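Long-range contacts in SusD homolog (Bacteroides thetaiotaomicron VPI-5482, PDB 3FDH), which probably captures glycans at the bacterial cell surface, as a SusD-family lipoprotein partner of an outer-membrane uptake system: residues Ile82-Leu86 / Asn119-Ile123; Trp79-Tyr83 / Phe127-Pro131. All coordinates share one frame; numbering follows the deposited sequence.

Contact 1. Residues Ile82-Leu86 / Asn119-Ile123; sequences IYSSL and NCALI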
loop_
_atom_site.group_PDB
_atom_site.type_symbol
_atom_site.label_atom_id
_atom_site.label_comp_id
_atom_site.label_asym_id
_atom_site.label_seq_id
_atom_site.Cartn_x
_atom_site.Cartn_y
_atom_site.Cartn_z
ATOM N N ILE A 82 12.169 8.329 -0.177
ATOM C CA ILE A 82 11.832 7.736 -1.459
ATOM C C ILE A 82 12.887 8.138 -2.504
ATOM O O ILE A 82 13.385 7.304 -3.242
ATOM C CB ILE A 82 10.415 8.118 -1.899
ATOM C CG1 ILE A 82 9.391 7.430 -0.971
ATOM C CG2 ILE A 82 10.191 7.728 -3.356
ATOM C CD1 ILE A 82 8.011 8.150 -0.965
ATOM N N TYR A 83 13.244 9.412 -2.522
ATOM C CA TYR A 83 14.272 9.909 -3.441
ATOM C C TYR A 83 15.625 9.279 -3.125
ATOM O O TYR A 83 16.370 8.886 -4.016
ATOM C CB TYR A 83 14.365 11.429 -3.460
ATOM C CG TYR A 83 13.327 12.064 -4.359
ATOM C CD1 TYR A 83 13.531 12.119 -5.730
ATOM C CD2 TYR A 83 12.166 12.632 -3.836
ATOM C CE1 TYR A 83 12.612 12.708 -6.564
ATOM C CE2 TYR A 83 11.213 13.224 -4.672
ATOM C CZ TYR A 83 11.445 13.257 -6.039
ATOM O OH TYR A 83 10.541 13.826 -6.919
ATOM N N SER A 84 15.895 9.106 -1.849
ATOM C CA SER A 84 17.148 8.456 -1.429
ATOM C C SER A 84 17.247 7.007 -1.949
ATOM O O SER A 84 18.288 6.556 -2.410
ATOM C CB SER A 84 17.266 8.442 0.102
ATOM O OG SER A 84 18.448 7.743 0.475
ATOM N N SER A 85 16.150 6.277 -1.829
ATOM C CA SER A 85 16.104 4.873 -2.251
ATOM C C SER A 85 16.211 4.791 -3.759
ATOM O O SER A 85 16.851 3.896 -4.287
ATOM C CB SER A 85 14.826 4.189 -1.763
ATOM O OG SER A 85 14.722 4.244 -0.363
ATOM N N LEU A 86 15.629 5.784 -4.441
ATOM C CA LEU A 86 15.673 5.863 -5.911
ATOM C C LEU A 86 17.094 6.113 -6.367
ATOM O O LEU A 86 17.597 5.464 -7.277
ATOM C CB LEU A 86 14.742 6.958 -6.460
ATOM C CG LEU A 86 14.772 7.243 -7.969
ATOM C CD1 LEU A 86 14.508 5.984 -8.741
ATOM C CD2 LEU A 86 13.750 8.332 -8.403
ATOM N N ASN A 119 9.779 2.920 -6.569
ATOM C CA ASN A 119 9.945 4.208 -5.887
ATOM C C ASN A 119 9.506 5.374 -6.747
ATOM O O ASN A 119 8.948 6.359 -6.246
ATOM C CB ASN A 119 11.362 4.367 -5.363
ATOM C CG ASN A 119 11.595 3.515 -4.129
ATOM O OD1 ASN A 119 11.074 3.809 -3.050
ATOM N ND2 ASN A 119 12.337 2.433 -4.292
ATOM N N CYS A 120 9.695 5.237 -8.051
ATOM C CA CYS A 120 9.220 6.286 -8.958
ATOM C C CYS A 120 7.723 6.369 -8.890
ATOM O O CYS A 120 7.128 7.447 -8.962
ATOM C CB CYS A 120 9.631 6.024 -10.406
ATOM S SG CYS A 120 11.400 6.366 -10.735
ATOM N N ALA A 121 7.113 5.216 -8.746
ATOM C CA ALA A 121 5.641 5.132 -8.684
ATOM C C ALA A 121 5.127 5.794 -7.420
ATOM O O ALA A 121 4.104 6.487 -7.426
ATOM C CB ALA A 121 5.194 3.682 -8.733
ATOM N N LEU A 122 5.829 5.575 -6.319
ATOM C CA LEU A 122 5.397 6.204 -5.034
ATOM C C LEU A 122 5.460 7.710 -5.208
ATOM O O LEU A 122 4.599 8.470 -4.785
ATOM C CB LEU A 122 6.257 5.717 -3.846
ATOM C CG LEU A 122 6.036 4.274 -3.380
ATOM C CD1 LEU A 122 7.150 3.828 -2.419
ATOM C CD2 LEU A 122 4.652 4.096 -2.747
ATOM N N ILE A 123 6.483 8.147 -5.906
ATOM C CA ILE A 123 6.635 9.578 -6.128
ATOM C C ILE A 123 5.454 10.088 -6.946
ATOM O O ILE A 123 4.774 11.081 -6.617
ATOM C CB ILE A 123 7.947 9.926 -6.893
ATOM C CG1 ILE A 123 9.179 9.745 -5.998
ATOM C CG2 ILE A 123 7.933 11.371 -7.344
ATOM C CD1 ILE A 123 10.502 9.939 -6.732
#
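I82 and I123 show how two helices can be joined mainly by apolar side chains, without one hydrogen bond crossing between the segments. The short axes of 82-86 and 119-123 run nearly antiparallel, at 153°, and approach to 9.4 Å. At the tight part the two isoleucine side chains run alongside one another in opposing senses, I82 CG2 lying 3.5 Å from I123 CG1, closer than ordinary van der Waals contact. I82 CG2 also sits 3.4 Å from N119 O, the carbonyl that accepts the helical bond from I123 N. From there the I123 chain, kept extended with CD1 anti to CA (chi2 174°), reaches across Y83 and sets CD1 over one face of the ring, 3.6 Å from its centroid and 20° off the normal: a CH-pi contact displaced toward the rim. L86 comes in crosswise from the next turn, with CD1 3.7 Å from C120 SG and CD2 on I123 CD1; C120 also touches I157 and I161 of helix 154-171.

The looser flank is polar. S85 CB packs 4.0 Å from N119 ND2; no hydrogen bond joins the two residues. N36 of helix 21-37 links them, its ND2 reaching both S85 OG and N119 OD1; S85 OG also bonds S31 OG on that helix, while N119 ND2 is taken up by M115 O and T32 OG1. On the Y83 flank the contact runs out toward a partly exposed residue. The chemistry thus implies a division of labour: apolar shape fit holds this helix pair together, and the buried polar groups are satisfied largely through a third helix.

Contact 2. Residues Trp79-Tyr83 / Phe127-Pro131; sequences WNGIY and FGDAP
W79 and F127 face each other with CA atoms 8.9 Å apart, and Y83 and P131 with theirs at 9.3 Å, so a helical turn is met by chain that has just left a helix, G128 taking up a positive phi before the short, weakly bonded strand at about 130-131. Such spacing leaves room for rings. W79 holds CG anti to its own backbone N (chi1 168°), which swings the indole across to F127; its six-membered ring then presents an edge to the phenyl face in a T-shaped pair, centroids 4.8 Å apart and planes at 79°. W79 CE3 stands over the centre of the F127 ring, 3.5 Å above its plane. On the indole's own face lies the CE2 edge of Y83, one turn further on, and NE1 is bonded to D470. Were F127 replaced by an alanine, the edge of W79 would probably lose the aromatic face it rests on, leaving a gap there.

The tyrosine adds the polar link. Its hydroxyl donates a short bond of 2.5 Å from Y83 OH to P131 O, meeting the carbonyl at 135° from somewhat off its plane, and also touches A130 CB at 3.6 Å. Since A130 pairs through its backbone with D152, the helix is tied to a strand that runs antiparallel to 151-152. This is a helix-to-strand junction built on an aromatic cluster, set within the largely helical SusD-type fold.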
loop_
_atom_site.group_PDB
_atom_site.type_symbol
_atom_site.label_atom_id
_atom_site.label_comp_id
_atom_site.label_asym_id
_atom_site.label_seq_id
_atom_site.Cartn_x
_atom_site.Cartn_y
_atom_site.Cartn_z
ATOM N N TRP A 79 9.250 11.700 1.656
ATOM C CA TRP A 79 9.720 12.287 0.390
ATOM C C TRP A 79 11.236 12.096 0.217
ATOM O O TRP A 79 11.740 11.562 -0.770
ATOM C CB TRP A 79 9.347 13.778 0.387
ATOM C CG TRP A 79 9.954 14.638 -0.665
ATOM C CD1 TRP A 79 11.116 15.331 -0.559
ATOM C CD2 TRP A 79 9.401 14.975 -1.956
ATOM N NE1 TRP A 79 11.339 16.064 -1.704
ATOM C CE2 TRP A 79 10.302 15.855 -2.576
ATOM C CE3 TRP A 79 8.233 14.620 -2.643
ATOM C CZ2 TRP A 79 10.081 16.372 -3.860
ATOM C CZ3 TRP A 79 8.020 15.138 -3.919
ATOM C CH2 TRP A 79 8.928 15.999 -4.502
ATOM N N ASN A 80 11.971 12.581 1.185
ATOM C CA ASN A 80 13.436 12.436 1.141
ATOM C C ASN A 80 13.864 10.981 1.056
ATOM O O ASN A 80 14.781 10.617 0.335
ATOM C CB ASN A 80 14.071 13.085 2.358
ATOM C CG ASN A 80 14.011 14.588 2.297
ATOM O OD1 ASN A 80 14.033 15.181 1.210
ATOM N ND2 ASN A 80 13.959 15.220 3.462
ATOM N N GLY A 81 13.133 10.134 1.754
ATOM C CA GLY A 81 13.459 8.701 1.816
ATOM C C GLY A 81 13.245 7.967 0.500
ATOM O O GLY A 81 14.051 7.131 0.092
ATOM N N ILE A 82 12.169 8.329 -0.177
ATOM C CA ILE A 82 11.832 7.736 -1.459
ATOM C C ILE A 82 12.887 8.138 -2.504
ATOM O O ILE A 82 13.385 7.304 -3.242
ATOM C CB ILE A 82 10.415 8.118 -1.899
ATOM C CG1 ILE A 82 9.391 7.430 -0.971
ATOM C CG2 ILE A 82 10.191 7.728 -3.356
ATOM C CD1 ILE A 82 8.011 8.150 -0.965
ATOM N N TYR A 83 13.244 9.412 -2.522
ATOM C CA TYR A 83 14.272 9.909 -3.441
ATOM C C TYR A 83 15.625 9.279 -3.125
ATOM O O TYR A 83 16.370 8.886 -4.016
ATOM C CB TYR A 83 14.365 11.429 -3.460
ATOM C CG TYR A 83 13.327 12.064 -4.359
ATOM C CD1 TYR A 83 13.531 12.119 -5.730
ATOM C CD2 TYR A 83 12.166 12.632 -3.836
ATOM C CE1 TYR A 83 12.612 12.708 -6.564
ATOM C CE2 TYR A 83 11.213 13.224 -4.672
ATOM C CZ TYR A 83 11.445 13.257 -6.039
ATOM O OH TYR A 83 10.541 13.826 -6.919
ATOM N N PHE A 127 2.685 12.361 -5.090
ATOM C CA PHE A 127 2.982 13.766 -5.242
ATOM C C PHE A 127 2.614 14.384 -6.571
ATOM O O PHE A 127 2.521 15.599 -6.683
ATOM C CB PHE A 127 4.463 14.015 -4.899
ATOM C CG PHE A 127 4.796 13.592 -3.518
ATOM C CD1 PHE A 127 4.564 14.429 -2.467
ATOM C CD2 PHE A 127 5.334 12.342 -3.273
ATOM C CE1 PHE A 127 4.853 14.040 -1.188
ATOM C CE2 PHE A 127 5.613 11.936 -2.001
ATOM C CZ PHE A 127 5.367 12.774 -0.950
ATOM N N GLY A 128 2.349 13.536 -7.548
ATOM C CA GLY A 128 1.979 13.982 -8.893
ATOM C C GLY A 128 3.211 14.274 -9.692
ATOM O O GLY A 128 4.180 13.511 -9.676
ATOM N N ASP A 129 3.150 15.408 -10.380
ATOM C CA ASP A 129 4.283 15.920 -11.141
ATOM C C ASP A 129 5.382 16.194 -10.130
ATOM O O ASP A 129 5.127 16.765 -9.052
ATOM C CB ASP A 129 3.958 17.207 -11.853
ATOM C CG ASP A 129 3.014 17.011 -13.033
ATOM O OD1 ASP A 129 2.368 15.951 -13.179
ATOM O OD2 ASP A 129 2.930 17.961 -13.806
ATOM N N ALA A 130 6.614 15.873 -10.511
ATOM C CA ALA A 130 7.711 15.925 -9.551
ATOM C C ALA A 130 9.061 15.624 -10.203
ATOM O O ALA A 130 9.107 15.046 -11.297
ATOM C CB ALA A 130 7.421 14.846 -8.416
ATOM N N PRO A 131 10.167 16.061 -9.570
ATOM C CA PRO A 131 11.462 15.736 -10.155
ATOM C C PRO A 131 11.655 14.244 -10.212
ATOM O O PRO A 131 11.181 13.517 -9.334
ATOM C CB PRO A 131 12.471 16.382 -9.191
ATOM C CG PRO A 131 11.695 17.504 -8.502
ATOM C CD PRO A 131 10.256 17.035 -8.460
#

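Helix 76-95 serves both contacts, which share I82 and Y83 and have centres about 6 Å apart. It is packed by helix 106-127 in contact 1 and by the segment following that helix in contact 2. The two touch directly where I123 CG2 packs 3.7 Å from A130 CB. Y83 is shared between them, offering a ring face to one and a hydroxyl to the other. The paired helices are consistent with the TPR clan to which the family belongs; the geometry here ties neither contact to a glycan-binding site.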